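PDB 6YJO: FAD-binding PCMH-type domain-containing protein from Gibberella zeae, which binds FAD through two covalent links and, as a member of the oxygen-dependent FAD-linked oxidoreductases, probably oxidises oligosaccharides. Local coordinates for residues G143-D148 / R155-G160; E239-F244 / I321-K326. One frame throughout, in Å; residues are numbered along the deposited sequence.

Contact 1 of 2, residues G143-D148 / R155-G160; sequences GHVATD and RAIPHG. With FAD (flavin-adenine dinucleotide), chain C.
A146 of the helical segment 143-148 and A156 of the extended segment 155-160 bring the two backbones closest, with their CA atoms 5.8 Å apart. No direct hydrogen bond joins the segments. A water bridges them instead, donating to A146 O at 2.8 Å and to R155 O at 2.9 Å. The side chains meet at two small points, one of them apolar. V145 CG1 touches I157 CD1 at 3.8 Å, and the two side chains cross at about a right angle. The methyl comes within range because V145 CG1 lies anti to the backbone N (chi1 172°), while I157 extends its chain from CG1 to CD1. Next to this pair, A146 CB sits at the edge of the H159 ring, near its plane and 3.8 Å from NE2. The other ring nitrogen is held: H159 ND1 donates to G160 O at 3.1 Å in a fairly straight bond (161°), in the carbonyl plane and on a lone pair. This bond limits rotation of the imidazole. G160 itself belongs to the FAD pocket, and its CA lies 3.5 Å from FAD O4. H170, an FAD-binding residue, bonds to G160 N. The contact thus packs helix 142-152 against the chain that runs from strand 155-156 to the flavin. I157 also touches F232 of strand 226-236, and W320 of helix 320-326 packs on A156.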
loop_
_atom_site.group_PDB
_atom_site.type_symbol
_atom_site.label_atom_id
_atom_site.label_comp_id
_atom_site.label_asym_id
_atom_site.label_seq_id
_atom_site.Cartn_x
_atom_site.Cartn_y
_atom_site.Cartn_z
ATOM N N GLY A 143 5.212 4.864 10.791
ATOM C CA GLY A 143 5.341 4.845 12.236
ATOM C C GLY A 143 5.821 6.164 12.801
ATOM O O GLY A 143 5.466 6.528 13.925
ATOM N N HIS A 144 6.637 6.894 12.036
ATOM C CA HIS A 144 7.017 8.248 12.419
ATOM C C HIS A 144 5.844 9.213 12.312
ATOM O O HIS A 144 5.826 10.226 13.019
ATOM C CB HIS A 144 8.180 8.738 11.547
ATOM C CG HIS A 144 8.542 10.176 11.760
ATOM N ND1 HIS A 144 8.875 10.688 12.997
ATOM C CD2 HIS A 144 8.636 11.208 10.889
ATOM C CE1 HIS A 144 9.152 11.974 12.877
ATOM N NE2 HIS A 144 9.016 12.314 11.608
ATOM N N VAL A 145 4.864 8.910 11.460
ATOM C CA VAL A 145 3.676 9.748 11.342
ATOM C C VAL A 145 2.752 9.539 12.535
ATOM O O VAL A 145 2.284 10.501 13.150
ATOM C CB VAL A 145 2.955 9.460 10.012
ATOM C CG1 VAL A 145 1.607 10.179 9.968
ATOM C CG2 VAL A 145 3.823 9.883 8.841
ATOM N N ALA A 146 2.473 8.276 12.879
ATOM C CA ALA A 146 1.615 7.996 14.026
ATOM C C ALA A 146 2.257 8.474 15.321
ATOM O O ALA A 146 1.569 8.981 16.216
ATOM C CB ALA A 146 1.316 6.500 14.109
ATOM N N THR A 147 3.577 8.314 15.442
ATOM C CA THR A 147 4.270 8.722 16.660
ATOM C C THR A 147 4.177 10.227 16.866
ATOM O O THR A 147 3.955 10.688 17.990
ATOM C CB THR A 147 5.735 8.273 16.610
ATOM O OG1 THR A 147 5.797 6.840 16.658
ATOM C CG2 THR A 147 6.522 8.860 17.776
ATOM N N ASP A 148 4.346 11.008 15.797
ATOM C CA ASP A 148 4.331 12.462 15.926
ATOM C C ASP A 148 2.917 13.031 15.990
ATOM O O ASP A 148 2.712 14.091 16.594
ATOM C CB ASP A 148 5.098 13.099 14.769
ATOM C CG ASP A 148 6.590 13.165 15.030
ATOM O OD1 ASP A 148 7.087 12.372 15.858
ATOM O OD2 ASP A 148 7.262 14.024 14.420
ATOM N N ARG A 155 -3.742 12.679 17.666
ATOM C CA ARG A 155 -4.338 12.574 16.349
ATOM C C ARG A 155 -3.665 11.453 15.571
ATOM O O ARG A 155 -2.588 10.970 15.933
ATOM C CB ARG A 155 -4.221 13.902 15.589
ATOM C CG ARG A 155 -4.730 15.114 16.367
ATOM C CD ARG A 155 -6.200 15.001 16.746
ATOM N NE ARG A 155 -7.078 15.028 15.578
ATOM C CZ ARG A 155 -8.405 15.091 15.638
ATOM N NH1 ARG A 155 -9.023 15.137 16.811
ATOM N NH2 ARG A 155 -9.118 15.112 14.519
ATOM N N ALA A 156 -4.321 11.049 14.489
ATOM C CA ALA A 156 -3.889 9.897 13.720
ATOM C C ALA A 156 -4.545 9.945 12.351
ATOM O O ALA A 156 -5.554 10.626 12.146
ATOM C CB ALA A 156 -4.242 8.588 14.432
ATOM N N ILE A 157 -3.948 9.216 11.413
ATOM C CA ILE A 157 -4.570 8.966 10.118
ATOM C C ILE A 157 -4.579 7.459 9.886
ATOM O O ILE A 157 -3.765 6.725 10.464
ATOM C CB ILE A 157 -3.839 9.702 8.972
ATOM C CG1 ILE A 157 -2.347 9.360 8.964
ATOM C CG2 ILE A 157 -4.024 11.208 9.094
ATOM C CD1 ILE A 157 -1.567 10.126 7.904
ATOM N N PRO A 158 -5.497 6.969 9.055
ATOM C CA PRO A 158 -5.567 5.521 8.813
ATOM C C PRO A 158 -4.473 5.073 7.852
ATOM O O PRO A 158 -4.269 5.680 6.799
ATOM C CB PRO A 158 -6.961 5.331 8.212
ATOM C CG PRO A 158 -7.252 6.636 7.533
ATOM C CD PRO A 158 -6.572 7.701 8.363
ATOM N N HIS A 159 -3.764 4.012 8.225
ATOM C CA HIS A 159 -2.672 3.491 7.411
ATOM C C HIS A 159 -2.430 2.035 7.790
ATOM O O HIS A 159 -3.102 1.481 8.664
ATOM C CB HIS A 159 -1.410 4.335 7.593
ATOM C CG HIS A 159 -1.026 4.537 9.025
ATOM N ND1 HIS A 159 -0.702 3.492 9.861
ATOM C CD2 HIS A 159 -0.932 5.662 9.775
ATOM C CE1 HIS A 159 -0.417 3.963 11.062
ATOM N NE2 HIS A 159 -0.546 5.277 11.036
ATOM N N GLY A 160 -1.445 1.424 7.128
ATOM C CA GLY A 160 -1.165 0.014 7.286
ATOM C C GLY A 160 -0.373 -0.305 8.537
ATOM O O GLY A 160 -0.015 0.560 9.336
HETATM P PA FAD C . 8.624 3.233 -2.386
HETATM O O1A FAD C . 9.324 2.139 -3.099
HETATM O O2A FAD C . 9.551 4.354 -1.889
HETATM O O5B FAD C . 7.471 3.836 -3.276
HETATM C C5B FAD C . 6.515 2.984 -3.941
HETATM C C4B FAD C . 5.914 3.727 -5.104
HETATM O O4B FAD C . 5.626 5.090 -4.705
HETATM C C3B FAD C . 6.819 3.832 -6.328
HETATM O O3B FAD C . 6.051 3.820 -7.527
HETATM C C2B FAD C . 7.508 5.176 -6.106
HETATM O O2B FAD C . 7.967 5.750 -7.321
HETATM C C1B FAD C . 6.358 5.989 -5.517
HETATM N N9A FAD C . 6.784 7.128 -4.709
HETATM C C8A FAD C . 7.496 7.109 -3.536
HETATM N N7A FAD C . 7.745 8.295 -3.039
HETATM C C5A FAD C . 7.155 9.163 -3.952
HETATM C C6A FAD C . 7.063 10.564 -4.000
HETATM N N6A FAD C . 7.584 11.382 -3.082
HETATM N N1A FAD C . 6.407 11.108 -5.049
HETATM C C2A FAD C . 5.882 10.299 -5.971
HETATM N N3A FAD C . 5.904 8.967 -6.028
HETATM C C4A FAD C . 6.565 8.453 -4.980
HETATM N N1 FAD C . 0.120 -1.797 2.181
HETATM C C2 FAD C . -1.134 -1.748 2.722
HETATM O O2 FAD C . -2.091 -1.279 2.096
HETATM N N3 FAD C . -1.348 -2.231 4.003
HETATM C C4 FAD C . -0.393 -2.784 4.833
HETATM O O4 FAD C . -0.699 -3.182 5.955
HETATM C C4X FAD C . 0.934 -2.832 4.248
HETATM N N5 FAD C . 1.900 -3.338 4.962
HETATM C C5X FAD C . 3.167 -3.376 4.402
HETATM C C6 FAD C . 4.210 -3.938 5.130
HETATM C C7 FAD C . 5.505 -3.977 4.628
HETATM C C7M FAD C . 6.606 -4.573 5.465
HETATM C C8 FAD C . 5.754 -3.503 3.329
HETATM C C8M FAD C . 7.139 -3.535 2.741
HETATM C C9 FAD C . 4.710 -2.961 2.585
HETATM C C9A FAD C . 3.425 -2.900 3.109
HETATM N N10 FAD C . 2.352 -2.351 2.381
HETATM C C10 FAD C . 1.090 -2.310 2.915
HETATM C "C1'" FAD C . 2.547 -1.865 1.009
HETATM C "C2'" FAD C . 2.810 -0.370 0.913
HETATM O "O2'" FAD C . 1.588 0.349 1.066
HETATM C "C3'" FAD C . 3.397 -0.067 -0.466
HETATM O "O3'" FAD C . 4.548 -0.886 -0.644
HETATM C "C4'" FAD C . 3.801 1.390 -0.677
HETATM O "O4'" FAD C . 3.418 1.821 -1.983
HETATM C "C5'" FAD C . 5.291 1.569 -0.497
HETATM O "O5'" FAD C . 5.584 2.970 -0.344
HETATM P P FAD C . 7.036 3.451 -0.003
HETATM O O1P FAD C . 7.149 4.958 -0.249
HETATM O O2P FAD C . 7.412 2.967 1.349
HETATM O O3P FAD C . 7.866 2.654 -1.120
HETATM O O HOH W 1 -1.127 8.469 15.452
#

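Contact 2 of 2, residues E239-F244 / I321-K326; sequences ETVTPF and IQMLNK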
loop_
_atom_site.group_PDB
_atom_site.type_symbol
_atom_site.label_atom_id
_atom_site.label_comp_id
_atom_site.label_asym_id
_atom_site.label_seq_id
_atom_site.Cartn_x
_atom_site.Cartn_y
_atom_site.Cartn_z
ATOM N N GLU A 239 -8.815 5.979 22.540
ATOM C CA GLU A 239 -8.176 5.617 23.796
ATOM C C GLU A 239 -8.468 4.185 24.213
ATOM O O GLU A 239 -7.755 3.648 25.070
ATOM C CB GLU A 239 -8.628 6.579 24.907
ATOM C CG GLU A 239 -10.135 6.632 25.110
ATOM C CD GLU A 239 -10.546 7.597 26.212
ATOM O OE1 GLU A 239 -9.692 8.392 26.662
ATOM O OE2 GLU A 239 -11.722 7.559 26.629
ATOM N N THR A 240 -9.480 3.558 23.616
ATOM C CA THR A 240 -9.937 2.219 23.976
ATOM C C THR A 240 -9.918 1.369 22.710
ATOM O O THR A 240 -10.822 1.468 21.875
ATOM C CB THR A 240 -11.330 2.287 24.597
ATOM O OG1 THR A 240 -11.269 3.020 25.827
ATOM C CG2 THR A 240 -11.882 0.896 24.862
ATOM N N VAL A 241 -8.890 0.535 22.564
ATOM C CA VAL A 241 -8.671 -0.245 21.351
ATOM C C VAL A 241 -8.345 -1.677 21.753
ATOM O O VAL A 241 -7.478 -1.906 22.604
ATOM C CB VAL A 241 -7.547 0.360 20.482
ATOM C CG1 VAL A 241 -7.544 1.883 20.606
ATOM C CG2 VAL A 241 -6.178 -0.204 20.843
ATOM N N THR A 242 -9.043 -2.635 21.146
ATOM C CA THR A 242 -8.909 -4.051 21.493
ATOM C C THR A 242 -8.429 -4.868 20.301
ATOM O O THR A 242 -9.241 -5.235 19.431
ATOM C CB THR A 242 -10.242 -4.603 22.000
ATOM O OG1 THR A 242 -10.746 -3.759 23.045
ATOM C CG2 THR A 242 -10.072 -6.025 22.534
ATOM N N PRO A 243 -7.140 -5.182 20.206
ATOM C CA PRO A 243 -6.709 -6.221 19.266
ATOM C C PRO A 243 -7.251 -7.581 19.677
ATOM O O PRO A 243 -7.575 -7.823 20.840
ATOM C CB PRO A 243 -5.178 -6.185 19.358
ATOM C CG PRO A 243 -4.841 -4.857 19.955
ATOM C CD PRO A 243 -6.002 -4.477 20.824
ATOM N N PHE A 244 -7.362 -8.475 18.696
ATOM C CA PHE A 244 -7.797 -9.839 18.967
ATOM C C PHE A 244 -7.234 -10.793 17.923
ATOM O O PHE A 244 -6.914 -10.400 16.801
ATOM C CB PHE A 244 -9.329 -9.945 19.003
ATOM C CG PHE A 244 -10.008 -9.601 17.696
ATOM C CD1 PHE A 244 -10.297 -8.286 17.370
ATOM C CD2 PHE A 244 -10.379 -10.599 16.808
ATOM C CE1 PHE A 244 -10.931 -7.972 16.180
ATOM C CE2 PHE A 244 -11.011 -10.289 15.615
ATOM C CZ PHE A 244 -11.287 -8.976 15.302
ATOM N N ILE A 321 -1.385 3.565 20.402
ATOM C CA ILE A 321 0.007 3.272 20.083
ATOM C C ILE A 321 0.350 1.844 20.476
ATOM O O ILE A 321 1.239 1.225 19.884
ATOM C CB ILE A 321 0.932 4.297 20.773
ATOM C CG1 ILE A 321 0.691 5.699 20.196
ATOM C CG2 ILE A 321 2.394 3.900 20.614
ATOM C CD1 ILE A 321 1.122 5.861 18.732
ATOM N N GLN A 322 -0.353 1.292 21.465
ATOM C CA GLN A 322 -0.129 -0.099 21.839
ATOM C C GLN A 322 -0.563 -1.037 20.719
ATOM O O GLN A 322 0.144 -1.998 20.394
ATOM C CB GLN A 322 -0.873 -0.411 23.138
ATOM C CG GLN A 322 -0.237 -1.487 23.987
ATOM C CD GLN A 322 -0.699 -1.430 25.434
ATOM O OE1 GLN A 322 -1.657 -0.731 25.765
ATOM N NE2 GLN A 322 -0.011 -2.159 26.305
ATOM N N MET A 323 -1.718 -0.765 20.107
ATOM C CA MET A 323 -2.199 -1.620 19.027
ATOM C C MET A 323 -1.280 -1.548 17.812
ATOM O O MET A 323 -1.036 -2.566 17.153
ATOM C CB MET A 323 -3.627 -1.224 18.648
ATOM C CG MET A 323 -4.184 -1.934 17.413
ATOM S SD MET A 323 -3.685 -1.194 15.831
ATOM C CE MET A 323 -4.191 0.516 16.052
ATOM N N LEU A 324 -0.773 -0.355 17.490
ATOM C CA LEU A 324 0.150 -0.230 16.368
ATOM C C LEU A 324 1.446 -0.986 16.627
ATOM O O LEU A 324 2.053 -1.515 15.689
ATOM C CB LEU A 324 0.440 1.246 16.086
ATOM C CG LEU A 324 -0.750 2.088 15.606
ATOM C CD1 LEU A 324 -0.352 3.553 15.460
ATOM C CD2 LEU A 324 -1.315 1.548 14.300
ATOM N N ASN A 325 1.882 -1.053 17.889
ATOM C CA ASN A 325 3.077 -1.826 18.216
ATOM C C ASN A 325 2.812 -3.326 18.167
ATOM O O ASN A 325 3.697 -4.095 17.777
ATOM C CB ASN A 325 3.600 -1.433 19.596
ATOM C CG ASN A 325 4.557 -0.258 19.542
ATOM O OD1 ASN A 325 5.618 -0.338 18.921
ATOM N ND2 ASN A 325 4.200 0.832 20.214
ATOM N N LYS A 326 1.610 -3.765 18.546
ATOM C CA LYS A 326 1.329 -5.198 18.552
ATOM C C LYS A 326 1.302 -5.766 17.142
ATOM O O LYS A 326 1.592 -6.952 16.947
ATOM C CB LYS A 326 -0.000 -5.480 19.252
ATOM C CG LYS A 326 -0.401 -6.955 19.231
ATOM C CD LYS A 326 -1.228 -7.342 20.459
ATOM C CE LYS A 326 -1.597 -8.824 20.441
ATOM N NZ LYS A 326 -2.424 -9.189 19.254
#
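M323 is met by two residues of the segment 239-244. V241 CG2 presses on M323 CB at 3.5 Å, and the two side chains cross at about a right angle. P243 CG lies 3.9 Å from M323 CG and 4.0 Å from M323 CB, so the ring covers the base of the methionine chain. M323 CG starts anti to the backbone N (chi1 173°), then the chain bends at chi2 and again at chi3, which carries SD and CE away from the strand. V241 holds CG2 between its backbone N and carbonyl carbon, turned somewhat off a regular staggered position (chi1 -33°). One turn further along the helix, K326 swings its chain toward P243. The chain bends only at the last torsion, and K326 NZ ends 4.1 Å from P243 CB. The closest backbones are those of P243 and M323, with their CA atoms 6.4 Å apart.

Around this first shell, T242 and F244 bond through their backbones to Y290 and G288 in the sheet; V241, just before the strand, bonds to G318 of a loop. T242 OG1 bonds to G292 O and to T317 OG1. The side chains of T242 and F244 point from the other side of the strand onto L297 of helix 294-308. Y291 touches M323 as well. The contact therefore joins the start of strand 242-248, in the seven-stranded antiparallel sheet, to helix 320-326. Apart from the K326 amine beside P243 it is apolar. No hydrogen bond or salt bridge crosses it, so van der Waals packing of V241 and P243 on M323 makes the join, with K326, an exposed residue, at its margin.

Helix 320-326, which supplies one side of contact 2, also packs on contact 1. The centres of the two contacts lie 13 Å apart, on the same side of the chain's centre. L324 makes the join: its CD1 is 3.6 Å from A146 CB, and its CD2 is 4.1 Å from H159 CE1. I321 CD1 adds a contact with A146 O at 4.0 Å. M323 faces strand 242-248 while L324 faces helix 142-152, so the helix lies between the flavin-binding part and the seven-stranded sheet. Contact 1 touches the FAD pocket directly through G160. Contact 2 stands further back, with the M323 side chain about 11 Å from the FAD and about 7 Å from that of S161.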